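Local coordinates for cystathionine beta-lyase family protein, YNBB B.subtilis ortholog (PDB 3HVY), which probably acts as a pyridoxal-phosphate-dependent carbon-sulfur lyase of the methionine gamma-lyase family, with a possible role in aluminium resistance, at residues 320-325 / 333-338; 190-195 / 326-331. All blocks are in the same frame, centred on the assembly; numbering follows the deposited sequence.

Contact 1 of 2, residues 320-325 / 333-338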
loop_
_atom_site.group_PDB
_atom_site.type_symbol
_atom_site.label_atom_id
_atom_site.label_comp_id
_atom_site.label_asym_id
_atom_site.label_seq_id
_atom_site.Cartn_x
_atom_site.Cartn_y
_atom_site.Cartn_z
ATOM N N PHE D 320 2.728 29.139 -35.912
ATOM C CA PHE D 320 2.696 27.727 -36.226
ATOM C C PHE D 320 1.331 27.219 -36.671
ATOM O O PHE D 320 0.276 27.642 -36.139
ATOM C CB PHE D 320 3.157 26.921 -35.008
ATOM C CG PHE D 320 4.586 27.175 -34.605
ATOM C CD1 PHE D 320 5.633 26.506 -35.259
ATOM C CD2 PHE D 320 4.896 28.083 -33.612
ATOM C CE1 PHE D 320 6.939 26.709 -34.892
ATOM C CE2 PHE D 320 6.209 28.317 -33.250
ATOM C CZ PHE D 320 7.237 27.643 -33.875
ATOM N N ASP D 321 1.369 26.278 -37.628
ATOM C CA ASP D 321 0.186 25.505 -37.993
ATOM C C ASP D 321 -0.003 24.487 -36.863
ATOM O O ASP D 321 0.956 23.831 -36.449
ATOM C CB ASP D 321 0.383 24.805 -39.340
ATOM C CG ASP D 321 -0.953 24.387 -39.994
ATOM O OD1 ASP D 321 -0.910 23.813 -41.104
ATOM O OD2 ASP D 321 -2.033 24.654 -39.389
ATOM N N VAL D 322 -1.215 24.405 -36.326
ATOM C CA VAL D 322 -1.541 23.499 -35.216
ATOM C C VAL D 322 -2.754 22.689 -35.617
ATOM O O VAL D 322 -3.511 23.071 -36.528
ATOM C CB VAL D 322 -1.811 24.281 -33.900
ATOM C CG1 VAL D 322 -0.640 25.200 -33.601
ATOM C CG2 VAL D 322 -3.127 25.107 -33.968
ATOM N N LEU D 323 -2.969 21.570 -34.925
ATOM C CA LEU D 323 -4.145 20.769 -35.164
ATOM C C LEU D 323 -4.499 19.974 -33.936
ATOM O O LEU D 323 -3.645 19.277 -33.402
ATOM C CB LEU D 323 -3.901 19.829 -36.314
ATOM C CG LEU D 323 -5.154 19.205 -36.908
ATOM C CD1 LEU D 323 -5.950 20.313 -37.660
ATOM C CD2 LEU D 323 -4.723 18.116 -37.852
ATOM N N PRO D 324 -5.762 20.054 -33.494
ATOM C CA PRO D 324 -6.833 20.874 -34.048
ATOM C C PRO D 324 -6.621 22.353 -33.767
ATOM O O PRO D 324 -5.713 22.717 -32.972
ATOM C CB PRO D 324 -8.085 20.402 -33.274
ATOM C CG PRO D 324 -7.686 19.114 -32.654
ATOM C CD PRO D 324 -6.232 19.223 -32.376
ATOM N N LYS D 325 -7.461 23.200 -34.381
ATOM C CA LYS D 325 -7.393 24.640 -34.139
ATOM C C LYS D 325 -8.060 24.904 -32.812
ATOM O O LYS D 325 -8.807 24.079 -32.343
ATOM C CB LYS D 325 -8.077 25.417 -35.249
ATOM C CG LYS D 325 -7.481 25.103 -36.616
ATOM C CD LYS D 325 -6.031 25.387 -36.729
ATOM C CE LYS D 325 -5.564 24.793 -38.094
ATOM N NZ LYS D 325 -4.288 25.358 -38.407
ATOM N N ILE D 333 -7.718 14.860 -25.614
ATOM C CA ILE D 333 -6.845 15.851 -24.955
ATOM C C ILE D 333 -5.550 16.174 -25.719
ATOM O O ILE D 333 -4.695 16.904 -25.225
ATOM C CB ILE D 333 -6.466 15.450 -23.496
ATOM C CG1 ILE D 333 -5.719 14.125 -23.440
ATOM C CG2 ILE D 333 -7.713 15.393 -22.562
ATOM C CD1 ILE D 333 -4.988 13.867 -22.112
ATOM N N ILE D 334 -5.429 15.679 -26.929
ATOM C CA ILE D 334 -4.186 15.821 -27.671
ATOM C C ILE D 334 -4.141 17.104 -28.509
ATOM O O ILE D 334 -5.155 17.495 -29.082
ATOM C CB ILE D 334 -3.987 14.670 -28.656
ATOM C CG1 ILE D 334 -4.130 13.306 -27.959
ATOM C CG2 ILE D 334 -2.622 14.800 -29.383
ATOM C CD1 ILE D 334 -3.257 13.166 -26.771
ATOM N N GLN D 335 -2.941 17.728 -28.583
ATOM C CA GLN D 335 -2.711 18.894 -29.396
ATOM C C GLN D 335 -1.456 18.644 -30.187
ATOM O O GLN D 335 -0.428 18.322 -29.600
ATOM C CB GLN D 335 -2.446 20.144 -28.563
ATOM C CG GLN D 335 -2.330 21.428 -29.391
ATOM C CD GLN D 335 -3.558 21.666 -30.265
ATOM O OE1 GLN D 335 -4.668 21.653 -29.763
ATOM N NE2 GLN D 335 -3.353 21.913 -31.570
ATOM N N ALA D 336 -1.536 18.854 -31.496
ATOM C CA ALA D 336 -0.391 18.727 -32.423
ATOM C C ALA D 336 0.071 20.115 -32.884
ATOM O O ALA D 336 -0.743 21.030 -33.036
ATOM C CB ALA D 336 -0.758 17.809 -33.643
ATOM N N ILE D 337 1.378 20.264 -33.085
ATOM C CA ILE D 337 1.980 21.516 -33.484
ATOM C C ILE D 337 3.002 21.171 -34.605
ATOM O O ILE D 337 3.870 20.332 -34.385
ATOM C CB ILE D 337 2.761 22.162 -32.322
ATOM C CG1 ILE D 337 1.915 22.256 -31.020
ATOM C CG2 ILE D 337 3.359 23.543 -32.763
ATOM C CD1 ILE D 337 2.746 22.618 -29.783
ATOM N N LYS D 338 2.864 21.765 -35.786
ATOM C CA LYS D 338 3.817 21.527 -36.892
ATOM C C LYS D 338 4.974 22.525 -36.774
ATOM O O LYS D 338 4.869 23.666 -37.171
ATOM C CB LYS D 338 3.108 21.639 -38.226
ATOM C CG LYS D 338 3.927 21.230 -39.436
ATOM C CD LYS D 338 3.142 21.310 -40.742
ATOM C CE LYS D 338 1.970 20.304 -40.777
ATOM N NZ LYS D 338 1.307 20.171 -42.116
HETATM O O HOH W 1 3.760 25.524 -38.832
#

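Contact 2 of 2, residues 190-195 / 326-331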
loop_
_atom_site.group_PDB
_atom_site.type_symbol
_atom_site.label_atom_id
_atom_site.label_comp_id
_atom_site.label_asym_id
_atom_site.label_seq_id
_atom_site.Cartn_x
_atom_site.Cartn_y
_atom_site.Cartn_z
ATOM N N TRP D 190 -1.569 13.948 -39.043
ATOM C CA TRP D 190 -2.013 15.304 -39.160
ATOM C C TRP D 190 -3.472 15.194 -39.593
ATOM O O TRP D 190 -3.825 15.516 -40.704
ATOM C CB TRP D 190 -1.136 16.095 -40.127
ATOM C CG TRP D 190 -1.403 17.560 -40.093
ATOM C CD1 TRP D 190 -2.144 18.272 -40.985
ATOM C CD2 TRP D 190 -0.979 18.505 -39.083
ATOM N NE1 TRP D 190 -2.180 19.590 -40.626
ATOM C CE2 TRP D 190 -1.474 19.765 -39.460
ATOM C CE3 TRP D 190 -0.243 18.398 -37.897
ATOM C CZ2 TRP D 190 -1.246 20.922 -38.696
ATOM C CZ3 TRP D 190 -0.001 19.543 -37.155
ATOM C CH2 TRP D 190 -0.490 20.777 -37.552
ATOM N N ARG D 191 -4.307 14.718 -38.667
ATOM C CA ARG D 191 -5.728 14.464 -38.915
ATOM C C ARG D 191 -6.407 14.635 -37.585
ATOM O O ARG D 191 -5.920 14.126 -36.571
ATOM C CB ARG D 191 -5.980 13.023 -39.410
ATOM N N LYS D 192 -7.500 15.370 -37.566
ATOM C CA LYS D 192 -8.275 15.534 -36.346
ATOM C C LYS D 192 -8.893 14.199 -35.864
ATOM O O LYS D 192 -9.376 13.391 -36.657
ATOM C CB LYS D 192 -9.375 16.549 -36.569
ATOM C CG LYS D 192 -8.841 17.981 -36.758
ATOM C CD LYS D 192 -9.950 19.043 -36.819
ATOM C CE LYS D 192 -10.725 19.021 -38.128
ATOM N NZ LYS D 192 -12.094 19.494 -37.849
ATOM N N SER D 193 -8.847 13.987 -34.554
ATOM C CA SER D 193 -9.436 12.833 -33.911
ATOM C C SER D 193 -10.928 12.832 -34.151
ATOM O O SER D 193 -11.537 13.883 -34.339
ATOM C CB SER D 193 -9.126 12.866 -32.434
ATOM O OG SER D 193 -7.724 12.765 -32.191
ATOM N N LEU D 194 -11.510 11.635 -34.162
ATOM C CA LEU D 194 -12.916 11.452 -34.533
ATOM C C LEU D 194 -13.857 11.840 -33.423
ATOM O O LEU D 194 -13.813 11.277 -32.331
ATOM C CB LEU D 194 -13.202 9.979 -34.830
ATOM C CG LEU D 194 -13.095 9.365 -36.187
ATOM C CD1 LEU D 194 -13.674 7.970 -35.980
ATOM C CD2 LEU D 194 -13.887 10.179 -37.252
ATOM N N ARG D 195 -14.736 12.782 -33.702
ATOM C CA ARG D 195 -15.710 13.229 -32.693
ATOM C C ARG D 195 -16.854 12.209 -32.482
ATOM O O ARG D 195 -17.180 11.411 -33.348
ATOM C CB ARG D 195 -16.304 14.540 -33.172
ATOM C CG ARG D 195 -15.312 15.695 -33.301
ATOM C CD ARG D 195 -15.419 16.535 -32.081
ATOM N NE ARG D 195 -16.672 17.289 -32.155
ATOM C CZ ARG D 195 -17.232 17.937 -31.135
ATOM N NH1 ARG D 195 -16.674 17.942 -29.939
ATOM N NH2 ARG D 195 -18.359 18.598 -31.326
ATOM N N TYR D 326 -7.761 26.042 -32.220
ATOM C CA TYR D 326 -8.277 26.399 -30.918
ATOM C C TYR D 326 -9.774 26.353 -30.791
ATOM O O TYR D 326 -10.291 26.047 -29.736
ATOM C CB TYR D 326 -7.764 27.789 -30.532
ATOM C CG TYR D 326 -8.433 28.970 -31.153
ATOM C CD1 TYR D 326 -8.269 29.254 -32.505
ATOM C CD2 TYR D 326 -9.180 29.858 -30.383
ATOM C CE1 TYR D 326 -8.823 30.344 -33.077
ATOM C CE2 TYR D 326 -9.732 31.002 -30.959
ATOM C CZ TYR D 326 -9.549 31.234 -32.298
ATOM O OH TYR D 326 -10.063 32.331 -32.912
ATOM N N ASN D 327 -10.462 26.640 -31.885
ATOM C CA ASN D 327 -11.895 26.647 -31.888
ATOM C C ASN D 327 -12.516 25.455 -32.541
ATOM O O ASN D 327 -13.700 25.485 -32.756
ATOM C CB ASN D 327 -12.459 27.954 -32.425
ATOM C CG ASN D 327 -12.218 28.127 -33.901
ATOM O OD1 ASN D 327 -11.416 27.419 -34.495
ATOM N ND2 ASN D 327 -12.897 29.076 -34.497
ATOM N N ASP D 328 -11.721 24.425 -32.877
ATOM C CA ASP D 328 -12.256 23.111 -33.225
ATOM C C ASP D 328 -12.614 22.427 -31.934
ATOM O O ASP D 328 -11.746 22.215 -31.086
ATOM C CB ASP D 328 -11.204 22.222 -33.902
ATOM C CG ASP D 328 -10.887 22.663 -35.309
ATOM O OD1 ASP D 328 -11.800 23.156 -36.002
ATOM O OD2 ASP D 328 -9.740 22.476 -35.739
ATOM N N LYS D 329 -13.878 22.096 -31.761
ATOM C CA LYS D 329 -14.327 21.460 -30.522
ATOM C C LYS D 329 -13.714 20.039 -30.417
ATOM O O LYS D 329 -13.687 19.263 -31.355
ATOM C CB LYS D 329 -15.860 21.451 -30.391
ATOM C CG LYS D 329 -16.518 22.902 -30.378
ATOM C CD LYS D 329 -15.981 23.824 -29.251
ATOM C CE LYS D 329 -16.802 25.118 -29.066
ATOM N NZ LYS D 329 -16.534 26.173 -30.067
ATOM N N ARG D 330 -13.148 19.773 -29.249
ATOM C CA ARG D 330 -12.347 18.599 -29.017
ATOM C C ARG D 330 -13.097 17.316 -28.680
ATOM O O ARG D 330 -14.236 17.319 -28.181
ATOM C CB ARG D 330 -11.349 18.918 -27.895
ATOM C CG ARG D 330 -10.532 20.202 -28.105
ATOM C CD ARG D 330 -9.904 20.208 -29.429
ATOM N NE ARG D 330 -9.206 21.449 -29.840
ATOM C CZ ARG D 330 -7.905 21.655 -29.649
ATOM N NH1 ARG D 330 -7.186 20.786 -28.982
ATOM N NH2 ARG D 330 -7.320 22.744 -30.109
ATOM N N THR D 331 -12.426 16.221 -29.004
ATOM C CA THR D 331 -12.894 14.917 -28.636
ATOM C C THR D 331 -11.904 14.164 -27.785
ATOM O O THR D 331 -12.282 13.157 -27.128
ATOM C CB THR D 331 -13.265 14.098 -29.888
ATOM O OG1 THR D 331 -14.116 13.035 -29.490
ATOM C CG2 THR D 331 -12.041 13.525 -30.596
HETATM O O HOH W 2 -12.264 22.452 -39.129
#

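Contact 1 of 2, residues 320-325 / 333-338
Gln335 bends its carboxamide across to Pro324, the residue that follows strand 321-323. CG lies anti to the backbone N (chi1 -174°), and a bend at chi2 (56°) turns the amide toward the 323-324 backbone. Gln335 NE2 donates to Pro324 O at 2.9 Å, nearly straight and in the plane of both groups. Gln335 NE2 also donates to Ala336 O at 3.1 Å, on the opposite face of that carbonyl from Leu323 N, so two donors grip one oxygen. Gln335 OE1 accepts from Arg330, so both ends of the amide are bonded, which would fix its rotation. The strands 321-323 and 334-338 form an antiparallel beta hairpin at one margin of the five-stranded sheet of the C-terminal part of the chain. Leu323 and Ala336 are a hydrogen-bonded pair, Val322 and Ile337 a non-hydrogen-bonded one. On the face carrying Val322 and Ile337, Ile337 CG2 lies 4.4 Å from Val322 CG1 and 4.1 Å from Phe320 CB; helix 287-317 packs against this side. The Phe320 ring turns its edge to Lys338 O, 3.5 Å from Phe320 CD1. A water joins Asp321 N to Lys338 O. On the other face Lys338 and Asp321 run out beside Trp190, Lys338 in a cation-pi contact. Asp321 OD2 forms a salt bridge with Lys325 NZ of its own segment (2.6 Å).

Contact 2 of 2, residues 190-195 / 326-331
Arg195 reaches over the backbone of residues 329-331 and supplies the direct hydrogen bond of this contact. Arg195 NH1 donates to Arg330 O at 3.1 Å; the oxygen lies in the guanidinium plane, but the nitrogen stands well above the carbonyl plane and the bond is bent (137°). Bends at chi2 and chi3 curl the side chain, setting Arg195 CD 3.3 Å from Lys329 O. Among the hydrogen bonds beside it, Arg330 NE donates to Asp328 O at 2.9 Å within its own segment, its NH1 going to Gln335; Ser193 OG bonds Asp332. Van der Waals packing involves Arg195 and Thr331. Lys329 CB sits over one face of the Arg195 guanidinium, offset toward its rim, with the two side chains running side by side until Lys329 continues to a salt bridge with Glu34 of helix 18-55. Thr331 CG2 enters the other loop, 3.5 Å from Ser193 CB and 3.3 Å from Leu194 O, while Thr331 OG1 is bonded to Glu226 and Arg184. The contact thus packs the connection of the hairpin 321-323/334-338 against the loop leading from strand 177-183, in the seven-stranded mixed sheet of the large domain, as in fold-type I pyridoxal-phosphate enzymes, into helix 196-207, with Arg195 as N-cap residue. Electrostatic contacts are looser. The Lys192 chain crosses Asp328 at about a right angle, Lys192 CD 3.6 Å from Asp328 OD2, yet Lys192 NZ stays 4.1 Å from Asp328 OD1 and a water bridges these two atoms. Asp328 OD2 accepts from Lys325 N instead.

From the N terminus, the chain first passes residues 190-195, on the way from strand 177-183 of the mixed sheet to helix 196-207. Much later, after helix 287-317, it lays down 320-325. Next comes 326-331, which closes contact 2 on 190-195, a loop spanning 130 intervening residues; then 333-338 folds back on 320-325 and closes contact 1, a short local loop. The segments alternate, so the contacts cross, and the hairpin connection of contact 1 is itself one side of contact 2. Arg330 joins them, bonding Gln335 and Lys325. Together they tie the edge of the antiparallel sheet to the mixed-sheet part of the fold.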